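Local coordinates for holo-[acyl-carrier-protein] synthase (Neisseria meningitidis FAM18, PDB 5SUV) that belongs to the 4'-phosphopantetheinyl transferase superfamily and, as a holo-acyl-carrier-protein synthase, holds coenzyme A in pockets between its subunits, at residues A28-E36 with S73-H81; G85-P93 with S105-D113. One frame throughout, in Å; residues are numbered along the deposited sequence.

Interaction 1 of 2, residues A28-E36 with S73-H81; sequences AGRILTPEE and SFRNIGIGH. With COA (coenzyme A), chain F.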
loop_
_atom_site.group_PDB
_atom_site.type_symbol
_atom_site.label_atom_id
_atom_site.label_comp_id
_atom_site.label_asym_id
_atom_site.label_seq_id
_atom_site.Cartn_x
_atom_site.Cartn_y
_atom_site.Cartn_z
ATOM N N ALA A 28 -20.473 -1.146 -14.797
ATOM C CA ALA A 28 -19.521 -0.218 -15.396
ATOM C C ALA A 28 -20.125 1.175 -15.521
ATOM O O ALA A 28 -19.428 2.182 -15.352
ATOM C CB ALA A 28 -19.075 -0.729 -16.761
ATOM N N GLY A 29 -21.423 1.252 -15.816
ATOM C CA GLY A 29 -22.076 2.543 -15.909
ATOM C C GLY A 29 -22.163 3.261 -14.584
ATOM O O GLY A 29 -22.299 4.489 -14.558
ATOM N N ARG A 30 -22.074 2.525 -13.482
ATOM C CA ARG A 30 -22.137 3.128 -12.167
ATOM C C ARG A 30 -20.762 3.570 -11.678
ATOM O O ARG A 30 -20.663 4.576 -10.961
ATOM C CB ARG A 30 -22.786 2.136 -11.190
ATOM C CG ARG A 30 -23.070 2.684 -9.798
ATOM C CD ARG A 30 -23.993 1.768 -8.992
ATOM N NE ARG A 30 -25.359 1.747 -9.526
ATOM C CZ ARG A 30 -25.906 0.742 -10.211
ATOM N NH1 ARG A 30 -25.222 -0.370 -10.462
ATOM N NH2 ARG A 30 -27.157 0.846 -10.647
ATOM N N ILE A 31 -19.696 2.869 -12.090
ATOM C CA ILE A 31 -18.360 3.057 -11.530
ATOM C C ILE A 31 -17.510 3.994 -12.375
ATOM O O ILE A 31 -16.676 4.733 -11.845
ATOM C CB ILE A 31 -17.645 1.701 -11.386
ATOM C CG1 ILE A 31 -18.484 0.753 -10.538
ATOM C CG2 ILE A 31 -16.262 1.889 -10.785
ATOM C CD1 ILE A 31 -18.889 1.285 -9.222
ATOM N N LEU A 32 -17.704 3.970 -13.687
ATOM C CA LEU A 32 -16.859 4.743 -14.586
ATOM C C LEU A 32 -17.432 6.140 -14.789
ATOM O O LEU A 32 -18.651 6.334 -14.764
ATOM C CB LEU A 32 -16.737 4.063 -15.940
ATOM C CG LEU A 32 -16.199 2.635 -15.912
ATOM C CD1 LEU A 32 -16.136 2.104 -17.321
ATOM C CD2 LEU A 32 -14.824 2.591 -15.225
ATOM N N THR A 33 -16.539 7.108 -15.003
ATOM C CA THR A 33 -16.984 8.446 -15.382
ATOM C C THR A 33 -17.470 8.436 -16.825
ATOM O O THR A 33 -17.097 7.560 -17.609
ATOM C CB THR A 33 -15.861 9.480 -15.245
ATOM O OG1 THR A 33 -14.890 9.294 -16.286
ATOM C CG2 THR A 33 -15.168 9.385 -13.906
ATOM N N PRO A 34 -18.289 9.421 -17.214
ATOM C CA PRO A 34 -18.695 9.516 -18.624
ATOM C C PRO A 34 -17.528 9.421 -19.591
ATOM O O PRO A 34 -17.662 8.813 -20.658
ATOM C CB PRO A 34 -19.377 10.889 -18.695
ATOM C CG PRO A 34 -19.842 11.155 -17.316
ATOM C CD PRO A 34 -18.834 10.518 -16.401
ATOM N N GLU A 35 -16.369 9.977 -19.232
ATOM C CA GLU A 35 -15.204 9.918 -20.107
ATOM C C GLU A 35 -14.682 8.493 -20.218
ATOM O O GLU A 35 -14.459 7.979 -21.323
ATOM C CB GLU A 35 -14.100 10.839 -19.579
ATOM C CG GLU A 35 -14.470 12.316 -19.516
ATOM C CD GLU A 35 -15.272 12.693 -18.278
ATOM O OE1 GLU A 35 -15.430 11.851 -17.370
ATOM O OE2 GLU A 35 -15.754 13.844 -18.218
ATOM N N GLU A 36 -14.475 7.839 -19.077
ATOM C CA GLU A 36 -13.999 6.463 -19.096
ATOM C C GLU A 36 -14.999 5.552 -19.786
ATOM O O GLU A 36 -14.614 4.574 -20.437
ATOM C CB GLU A 36 -13.748 5.977 -17.677
ATOM C CG GLU A 36 -12.593 6.645 -16.978
ATOM C CD GLU A 36 -12.594 6.355 -15.501
ATOM O OE1 GLU A 36 -13.685 6.153 -14.930
ATOM O OE2 GLU A 36 -11.512 6.333 -14.911
ATOM N N SER A 73 -17.391 10.942 -5.818
ATOM C CA SER A 73 -18.187 9.875 -6.403
ATOM C C SER A 73 -17.404 9.153 -7.492
ATOM O O SER A 73 -16.437 9.673 -8.060
ATOM C CB SER A 73 -19.491 10.418 -6.978
ATOM O OG SER A 73 -19.231 11.390 -7.975
ATOM N N PHE A 74 -17.851 7.932 -7.796
ATOM C CA PHE A 74 -17.229 7.191 -8.884
ATOM C C PHE A 74 -17.259 7.985 -10.176
ATOM O O PHE A 74 -16.301 7.948 -10.955
ATOM C CB PHE A 74 -17.932 5.852 -9.077
ATOM C CG PHE A 74 -17.763 4.915 -7.921
ATOM C CD1 PHE A 74 -16.558 4.289 -7.693
ATOM C CD2 PHE A 74 -18.820 4.661 -7.075
ATOM C CE1 PHE A 74 -16.407 3.407 -6.628
ATOM C CE2 PHE A 74 -18.679 3.789 -6.012
ATOM C CZ PHE A 74 -17.473 3.168 -5.782
ATOM N N ARG A 75 -18.356 8.700 -10.428
ATOM C CA ARG A 75 -18.506 9.404 -11.695
ATOM C C ARG A 75 -17.707 10.699 -11.764
ATOM O O ARG A 75 -17.604 11.271 -12.861
ATOM C CB ARG A 75 -19.975 9.719 -11.973
ATOM C CG ARG A 75 -20.785 8.527 -12.415
ATOM C CD ARG A 75 -22.147 8.967 -12.915
ATOM N NE ARG A 75 -22.959 7.832 -13.342
ATOM C CZ ARG A 75 -23.689 7.077 -12.525
ATOM N NH1 ARG A 75 -23.717 7.322 -11.220
ATOM N NH2 ARG A 75 -24.394 6.068 -13.014
ATOM N N ASN A 76 -17.105 11.132 -10.649
ATOM C CA ASN A 76 -16.251 12.310 -10.623
ATOM C C ASN A 76 -14.772 11.980 -10.486
ATOM O O ASN A 76 -13.945 12.884 -10.628
ATOM C CB ASN A 76 -16.647 13.252 -9.467
ATOM C CG ASN A 76 -17.797 14.193 -9.835
ATOM O OD1 ASN A 76 -18.110 14.392 -11.015
ATOM N ND2 ASN A 76 -18.444 14.746 -8.826
ATOM N N ILE A 77 -14.412 10.729 -10.211
ATOM C CA ILE A 77 -13.019 10.339 -9.996
ATOM C C ILE A 77 -12.575 9.553 -11.226
ATOM O O ILE A 77 -12.921 8.377 -11.375
ATOM C CB ILE A 77 -12.848 9.491 -8.737
ATOM C CG1 ILE A 77 -13.362 10.196 -7.477
ATOM C CG2 ILE A 77 -11.384 9.089 -8.598
ATOM C CD1 ILE A 77 -13.648 9.209 -6.354
ATOM N N GLY A 78 -11.779 10.181 -12.089
ATOM C CA GLY A 78 -11.305 9.562 -13.313
ATOM C C GLY A 78 -9.836 9.188 -13.225
ATOM O O GLY A 78 -9.063 9.819 -12.504
ATOM N N ILE A 79 -9.449 8.150 -13.964
ATOM C CA ILE A 79 -8.056 7.728 -14.044
ATOM C C ILE A 79 -7.570 7.928 -15.475
ATOM O O ILE A 79 -8.200 7.447 -16.427
ATOM C CB ILE A 79 -7.871 6.263 -13.586
ATOM C CG1 ILE A 79 -8.062 6.138 -12.073
ATOM C CG2 ILE A 79 -6.484 5.771 -13.922
ATOM C CD1 ILE A 79 -9.500 6.134 -11.602
ATOM N N GLY A 80 -6.469 8.666 -15.621
ATOM C CA GLY A 80 -5.723 8.753 -16.862
ATOM C C GLY A 80 -4.286 8.317 -16.673
ATOM O O GLY A 80 -3.943 7.791 -15.613
ATOM N N HIS A 81 -3.432 8.530 -17.674
ATOM C CA HIS A 81 -2.020 8.182 -17.563
ATOM C C HIS A 81 -1.192 9.243 -18.273
ATOM O O HIS A 81 -1.615 9.794 -19.291
ATOM C CB HIS A 81 -1.721 6.805 -18.178
ATOM C CG HIS A 81 -2.516 5.684 -17.585
ATOM N ND1 HIS A 81 -3.827 5.437 -17.929
ATOM C CD2 HIS A 81 -2.176 4.732 -16.684
ATOM C CE1 HIS A 81 -4.267 4.387 -17.256
ATOM N NE2 HIS A 81 -3.284 3.940 -16.495
HETATM N N1A COA F . 5.230 5.054 -13.507
HETATM C C2A COA F . 4.392 4.664 -12.537
HETATM N N3A COA F . 3.493 3.721 -12.606
HETATM C C4A COA F . 3.408 3.061 -13.852
HETATM C C5A COA F . 4.214 3.373 -14.987
HETATM C C6A COA F . 5.120 4.394 -14.737
HETATM N N6A COA F . 5.926 4.768 -15.700
HETATM N N7A COA F . 3.962 2.637 -15.981
HETATM C C8A COA F . 2.999 1.870 -15.545
HETATM N N9A COA F . 2.634 2.081 -14.266
HETATM C C1B COA F . 1.619 1.419 -13.538
HETATM C C2B COA F . 0.203 1.537 -14.302
HETATM O O2B COA F . -0.831 1.921 -13.475
HETATM C C3B COA F . 0.037 0.071 -14.694
HETATM O O3B COA F . -1.234 -0.345 -14.715
HETATM P P3B COA F . -2.304 0.624 -15.766
HETATM O O7A COA F . -3.219 -0.421 -15.945
HETATM O O8A COA F . -2.713 1.727 -14.878
HETATM O O9A COA F . -1.355 0.965 -16.833
HETATM C C4B COA F . 0.785 -0.566 -13.501
HETATM O O4B COA F . 1.976 0.124 -13.474
HETATM C C5B COA F . 1.036 -2.022 -13.697
HETATM O O5B COA F . 1.552 -2.503 -12.453
HETATM P P1A COA F . 2.338 -3.868 -12.574
HETATM O O1A COA F . 1.489 -4.935 -13.154
HETATM O O2A COA F . 3.170 -4.022 -11.353
HETATM O O3A COA F . 3.308 -3.550 -13.845
HETATM P P2A COA F . 4.233 -4.693 -14.283
HETATM O O4A COA F . 4.866 -5.347 -13.185
HETATM O O5A COA F . 3.710 -5.526 -15.435
HETATM O O6A COA F . 5.435 -3.798 -14.965
HETATM C CBP COA F . 6.844 -1.967 -14.593
HETATM C CCP COA F . 5.983 -3.015 -13.978
HETATM C CDP COA F . 5.953 -0.927 -15.048
HETATM C CEP COA F . 7.749 -1.362 -13.553
HETATM C CAP COA F . 7.726 -2.487 -15.771
HETATM O OAP COA F . 8.568 -1.506 -16.241
HETATM C C9P COA F . 8.661 -3.656 -15.404
HETATM O O9P COA F . 9.715 -3.403 -14.840
HETATM N N8P COA F . 8.304 -4.984 -15.787
HETATM C C7P COA F . 9.161 -6.179 -15.465
HETATM C C6P COA F . 10.642 -5.858 -15.442
HETATM C C5P COA F . 11.451 -7.000 -16.036
HETATM O O5P COA F . 12.340 -6.790 -16.791
HETATM N N4P COA F . 11.164 -8.312 -15.671
HETATM C C3P COA F . 11.942 -9.406 -16.253
HETATM C C2P COA F . 13.154 -9.747 -15.427
HETATM S S1P COA F . 14.710 -9.131 -16.196
#

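Interaction 2 of 2, residues G85-P93 with S105-D113; sequences GKPEFFYGP and SRVSLSMSD. With COA (coenzyme A), chain F.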
loop_
_atom_site.group_PDB
_atom_site.type_symbol
_atom_site.label_atom_id
_atom_site.label_comp_id
_atom_site.label_asym_id
_atom_site.label_seq_id
_atom_site.Cartn_x
_atom_site.Cartn_y
_atom_site.Cartn_z
ATOM N N GLY A 85 3.156 6.388 -18.836
ATOM C CA GLY A 85 2.279 5.365 -18.307
ATOM C C GLY A 85 1.940 5.507 -16.838
ATOM O O GLY A 85 1.181 4.682 -16.314
ATOM N N LYS A 86 2.467 6.516 -16.158
ATOM C CA LYS A 86 2.147 6.693 -14.742
ATOM C C LYS A 86 0.662 7.017 -14.594
ATOM O O LYS A 86 0.167 7.933 -15.264
ATOM C CB LYS A 86 2.989 7.810 -14.129
ATOM C CG LYS A 86 2.832 7.937 -12.610
ATOM C CD LYS A 86 3.514 9.183 -12.063
ATOM C CE LYS A 86 2.746 10.441 -12.418
ATOM N NZ LYS A 86 3.374 11.648 -11.792
ATOM N N PRO A 87 -0.078 6.295 -13.752
ATOM C CA PRO A 87 -1.496 6.618 -13.570
ATOM C C PRO A 87 -1.656 7.908 -12.787
ATOM O O PRO A 87 -0.827 8.247 -11.935
ATOM C CB PRO A 87 -2.032 5.422 -12.778
ATOM C CG PRO A 87 -0.858 4.998 -11.956
ATOM C CD PRO A 87 0.357 5.230 -12.828
ATOM N N GLU A 88 -2.746 8.624 -13.080
ATOM C CA GLU A 88 -3.043 9.886 -12.413
ATOM C C GLU A 88 -4.544 10.155 -12.485
ATOM O O GLU A 88 -5.244 9.654 -13.368
ATOM C CB GLU A 88 -2.244 11.042 -13.033
ATOM C CG GLU A 88 -2.458 11.208 -14.522
ATOM C CD GLU A 88 -1.469 12.170 -15.159
ATOM O OE1 GLU A 88 -0.420 12.456 -14.542
ATOM O OE2 GLU A 88 -1.742 12.636 -16.283
ATOM N N PHE A 89 -5.024 10.963 -11.546
ATOM C CA PHE A 89 -6.448 11.274 -11.443
ATOM C C PHE A 89 -6.816 12.493 -12.271
ATOM O O PHE A 89 -6.028 13.436 -12.391
ATOM C CB PHE A 89 -6.841 11.539 -9.989
ATOM C CG PHE A 89 -6.821 10.328 -9.116
ATOM C CD1 PHE A 89 -7.746 9.317 -9.295
ATOM C CD2 PHE A 89 -5.888 10.211 -8.098
ATOM C CE1 PHE A 89 -7.734 8.205 -8.477
ATOM C CE2 PHE A 89 -5.872 9.096 -7.271
ATOM C CZ PHE A 89 -6.794 8.104 -7.454
ATOM N N PHE A 90 -8.026 12.471 -12.829
ATOM C CA PHE A 90 -8.687 13.671 -13.328
ATOM C C PHE A 90 -10.071 13.719 -12.695
ATOM O O PHE A 90 -10.584 12.705 -12.213
ATOM C CB PHE A 90 -8.739 13.697 -14.865
ATOM C CG PHE A 90 -9.711 12.731 -15.466
ATOM C CD1 PHE A 90 -11.044 13.077 -15.611
ATOM C CD2 PHE A 90 -9.288 11.492 -15.926
ATOM C CE1 PHE A 90 -11.940 12.198 -16.175
ATOM C CE2 PHE A 90 -10.185 10.612 -16.505
ATOM C CZ PHE A 90 -11.510 10.960 -16.618
ATOM N N TYR A 91 -10.651 14.917 -12.619
ATOM C CA TYR A 91 -11.799 15.133 -11.759
ATOM C C TYR A 91 -12.939 15.781 -12.520
ATOM O O TYR A 91 -12.724 16.619 -13.400
ATOM C CB TYR A 91 -11.441 16.021 -10.565
ATOM C CG TYR A 91 -10.235 15.543 -9.847
ATOM C CD1 TYR A 91 -10.260 14.330 -9.193
ATOM C CD2 TYR A 91 -9.073 16.292 -9.813
ATOM C CE1 TYR A 91 -9.156 13.865 -8.529
ATOM C CE2 TYR A 91 -7.953 15.830 -9.123
ATOM C CZ TYR A 91 -8.004 14.620 -8.501
ATOM O OH TYR A 91 -6.900 14.145 -7.814
ATOM N N GLY A 92 -14.152 15.381 -12.153
ATOM C CA GLY A 92 -15.339 16.102 -12.556
ATOM C C GLY A 92 -15.331 17.450 -11.866
ATOM O O GLY A 92 -14.738 17.619 -10.801
ATOM N N PRO A 93 -15.978 18.444 -12.470
ATOM C CA PRO A 93 -15.807 19.823 -11.980
ATOM C C PRO A 93 -16.206 20.008 -10.522
ATOM O O PRO A 93 -15.565 20.786 -9.798
ATOM C CB PRO A 93 -16.684 20.645 -12.948
ATOM C CG PRO A 93 -17.609 19.662 -13.572
ATOM C CD PRO A 93 -16.884 18.354 -13.622
ATOM N N SER A 105 -3.908 19.691 -2.699
ATOM C CA SER A 105 -3.161 20.193 -3.839
ATOM C C SER A 105 -2.838 19.115 -4.854
ATOM O O SER A 105 -2.746 19.399 -6.053
ATOM C CB SER A 105 -1.851 20.819 -3.375
ATOM O OG SER A 105 -1.062 19.844 -2.704
ATOM N N ARG A 106 -2.601 17.896 -4.391
ATOM C CA ARG A 106 -2.171 16.833 -5.280
ATOM C C ARG A 106 -2.615 15.512 -4.682
ATOM O O ARG A 106 -2.485 15.298 -3.478
ATOM C CB ARG A 106 -0.651 16.846 -5.467
ATOM C CG ARG A 106 -0.081 15.626 -6.190
ATOM C CD ARG A 106 -0.395 15.645 -7.676
ATOM N NE ARG A 106 0.400 16.643 -8.385
ATOM C CZ ARG A 106 1.698 16.519 -8.650
ATOM N NH1 ARG A 106 2.363 15.436 -8.260
ATOM N NH2 ARG A 106 2.335 17.482 -9.304
ATOM N N VAL A 107 -3.149 14.636 -5.520
ATOM C CA VAL A 107 -3.465 13.279 -5.098
ATOM C C VAL A 107 -2.680 12.328 -5.986
ATOM O O VAL A 107 -2.861 12.325 -7.210
ATOM C CB VAL A 107 -4.968 12.985 -5.173
ATOM C CG1 VAL A 107 -5.253 11.639 -4.576
ATOM C CG2 VAL A 107 -5.765 14.056 -4.434
ATOM N N SER A 108 -1.811 11.527 -5.369
ATOM C CA SER A 108 -0.945 10.581 -6.060
ATOM C C SER A 108 -1.556 9.183 -6.038
ATOM O O SER A 108 -2.268 8.810 -5.104
ATOM C CB SER A 108 0.438 10.560 -5.407
ATOM O OG SER A 108 1.087 11.801 -5.591
ATOM N N LEU A 109 -1.287 8.422 -7.099
ATOM C CA LEU A 109 -1.888 7.114 -7.306
ATOM C C LEU A 109 -0.821 6.134 -7.757
ATOM O O LEU A 109 -0.034 6.443 -8.658
ATOM C CB LEU A 109 -2.972 7.177 -8.385
ATOM C CG LEU A 109 -3.601 5.873 -8.888
ATOM C CD1 LEU A 109 -4.249 5.169 -7.728
ATOM C CD2 LEU A 109 -4.626 6.169 -9.996
ATOM N N SER A 110 -0.857 4.937 -7.194
ATOM C CA SER A 110 -0.128 3.815 -7.761
ATOM C C SER A 110 -1.028 2.596 -7.793
ATOM O O SER A 110 -1.849 2.387 -6.902
ATOM C CB SER A 110 1.143 3.485 -6.958
ATOM O OG SER A 110 1.885 2.449 -7.592
ATOM N N MET A 111 -0.831 1.763 -8.806
ATOM C CA MET A 111 -1.591 0.532 -8.901
ATOM C C MET A 111 -0.669 -0.626 -9.241
ATOM O O MET A 111 0.378 -0.443 -9.858
ATOM C CB MET A 111 -2.700 0.674 -9.941
ATOM C CG MET A 111 -3.811 1.594 -9.428
ATOM S SD MET A 111 -5.158 1.722 -10.581
ATOM C CE MET A 111 -4.377 2.598 -11.913
ATOM N N SER A 112 -1.090 -1.814 -8.827
ATOM C CA SER A 112 -0.402 -3.041 -9.190
ATOM C C SER A 112 -1.418 -4.169 -9.234
ATOM O O SER A 112 -2.484 -4.104 -8.617
ATOM C CB SER A 112 0.724 -3.370 -8.198
ATOM O OG SER A 112 1.439 -4.536 -8.593
ATOM N N ASP A 113 -1.075 -5.226 -9.958
ATOM C CA ASP A 113 -1.940 -6.389 -9.970
ATOM C C ASP A 113 -1.083 -7.631 -10.118
ATOM O O ASP A 113 -0.024 -7.599 -10.746
ATOM C CB ASP A 113 -2.968 -6.312 -11.095
ATOM C CG ASP A 113 -2.334 -6.351 -12.462
ATOM O OD1 ASP A 113 -1.882 -7.439 -12.869
ATOM O OD2 ASP A 113 -2.304 -5.301 -13.139
HETATM N N1A COA F . 5.230 5.054 -13.507
HETATM C C2A COA F . 4.392 4.664 -12.537
HETATM N N3A COA F . 3.493 3.721 -12.606
HETATM C C4A COA F . 3.408 3.061 -13.852
HETATM C C5A COA F . 4.214 3.373 -14.987
HETATM C C6A COA F . 5.120 4.394 -14.737
HETATM N N6A COA F . 5.926 4.768 -15.700
HETATM N N7A COA F . 3.962 2.637 -15.981
HETATM C C8A COA F . 2.999 1.870 -15.545
HETATM N N9A COA F . 2.634 2.081 -14.266
HETATM C C1B COA F . 1.619 1.419 -13.538
HETATM C C2B COA F . 0.203 1.537 -14.302
HETATM O O2B COA F . -0.831 1.921 -13.475
HETATM C C3B COA F . 0.037 0.071 -14.694
HETATM O O3B COA F . -1.234 -0.345 -14.715
HETATM P P3B COA F . -2.304 0.624 -15.766
HETATM O O7A COA F . -3.219 -0.421 -15.945
HETATM O O8A COA F . -2.713 1.727 -14.878
HETATM O O9A COA F . -1.355 0.965 -16.833
HETATM C C4B COA F . 0.785 -0.566 -13.501
HETATM O O4B COA F . 1.976 0.124 -13.474
HETATM C C5B COA F . 1.036 -2.022 -13.697
HETATM O O5B COA F . 1.552 -2.503 -12.453
HETATM P P1A COA F . 2.338 -3.868 -12.574
HETATM O O1A COA F . 1.489 -4.935 -13.154
HETATM O O2A COA F . 3.170 -4.022 -11.353
HETATM O O3A COA F . 3.308 -3.550 -13.845
HETATM P P2A COA F . 4.233 -4.693 -14.283
HETATM O O4A COA F . 4.866 -5.347 -13.185
HETATM O O5A COA F . 3.710 -5.526 -15.435
HETATM O O6A COA F . 5.435 -3.798 -14.965
HETATM C CBP COA F . 6.844 -1.967 -14.593
HETATM C CCP COA F . 5.983 -3.015 -13.978
HETATM C CDP COA F . 5.953 -0.927 -15.048
HETATM C CEP COA F . 7.749 -1.362 -13.553
HETATM C CAP COA F . 7.726 -2.487 -15.771
HETATM O OAP COA F . 8.568 -1.506 -16.241
HETATM C C9P COA F . 8.661 -3.656 -15.404
HETATM O O9P COA F . 9.715 -3.403 -14.840
HETATM N N8P COA F . 8.304 -4.984 -15.787
HETATM C C7P COA F . 9.161 -6.179 -15.465
HETATM C C6P COA F . 10.642 -5.858 -15.442
HETATM C C5P COA F . 11.451 -7.000 -16.036
HETATM O O5P COA F . 12.340 -6.790 -16.791
HETATM N N4P COA F . 11.164 -8.312 -15.671
HETATM C C3P COA F . 11.942 -9.406 -16.253
HETATM C C2P COA F . 13.154 -9.747 -15.427
HETATM S S1P COA F . 14.710 -9.131 -16.196
HETATM O O HOH W 1 0.231 9.592 -9.373
HETATM O O HOH W 2 -2.996 11.967 -9.955
HETATM O O HOH W 3 -4.465 15.630 -8.103
#

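Interaction 1 of 2, residues A28-E36 with S73-H81
Arg75 and Phe74, in the turn before strand 77-81, pack against the last turn of helix 25-31. The extended Arg75 chain runs alongside the helix end. Its NH2 comes to 3.0 Å from Gly29 O, while the CA of Arg30 lies over one face of the guanidinium. Phe74 and Ile31 point the same way. Ile31 CD1 sits above the middle of the Phe74 ring, 3.9 Å from its centroid and 4° off the normal, a CH-pi contact. Thr33 presses its methyl CG2 against the turn, 3.3 Å from Arg75 O, because chi1 of 72° leaves CG2 anti to the carbonyl carbon and OG1 turned to accept from Glu36 N. Thr33 N in turn donates to Glu36 OE1 (3.0 Å), completing a capping box. The other carboxylate oxygen, Glu36 OE2, receives Ile79 N at 2.9 Å from above the carboxylate plane. Lys57 of helix 46-63 forms a salt bridge with Glu36 OE1 and also donates to Ile31 O, Phe74 O and Ile77 O. The buried carboxylate thus joins a helix cap to a strand, its charge probably balanced by Lys57. Ile31 and Phe74 line the pocket of another coenzyme A molecule, not the one whose O8A takes a bond from His81 NE2.

Interaction 2 of 2, residues G85-P93 with S105-D113
This is a water-bridged, largely apolar contact between strands of two different sheets: strand 87-91, from the two-stranded hairpin, lies over strand 106-113, outermost, within this chain, of the three-stranded sheet. Their axes approach to 6.1 Å with directions 135° apart, and no direct hydrogen bond joins them. With Leu109 CG anti to the backbone N (chi1 172°), the Leu109 and Phe89 side chains cross at about a right angle, and CD2 sits over one ring face, offset toward the rim, 4.1 Å from the centroid, a CH-pi contact. The same methyl meets Pro87 CB at 3.9 Å. Val107 CG1 lies 3.8 Å from Phe89 CE2, and Tyr91 OH comes to 3.5 Å from Val107 CB. Waters 1 and 2 bridge backbone to backbone (Pro87 O to Leu109 N; Phe89 N to Val107 O); water 3 joins the Tyr91 hydroxyl to Val107 N. The Met111 chain bends at chi3 to bring CE against Pro87 CB (3.8 Å). Ser112 OG donates to coenzyme A and also bonds Ile10 N of the second subunit. Water thus satisfies backbone groups between the sheets, while Pro87 and Met111 carry the apolar layer up to the ligand, where their carbons meet the coenzyme A oxygens O2B and O8A.

After strand 3-12 and helix 13-23, the chain enters helices 25-31 and 34-39, where interaction 1 opens; it closes a loop through helix 46-63 when the chain returns at 73-81. Interaction 2 opens only afterwards, at 85-93, and closes a shorter loop through helix 93-102 when strand 106-114 arrives. The two loops are in series, neither nested nor crossed. They meet in the hairpin, where strands 77-81 and 87-91 pair antiparallel, probably through Gly78 N to Phe90 O and Gly80 N to Glu88 O. The hairpin is tied to helices 25-31 and 34-39 by interaction 1 and to the three-stranded sheet by interaction 2. One coenzyme A molecule meets both interactions, through His81 and through residues such as Pro87 and Ser112; a second lies against Ile31 and Phe74.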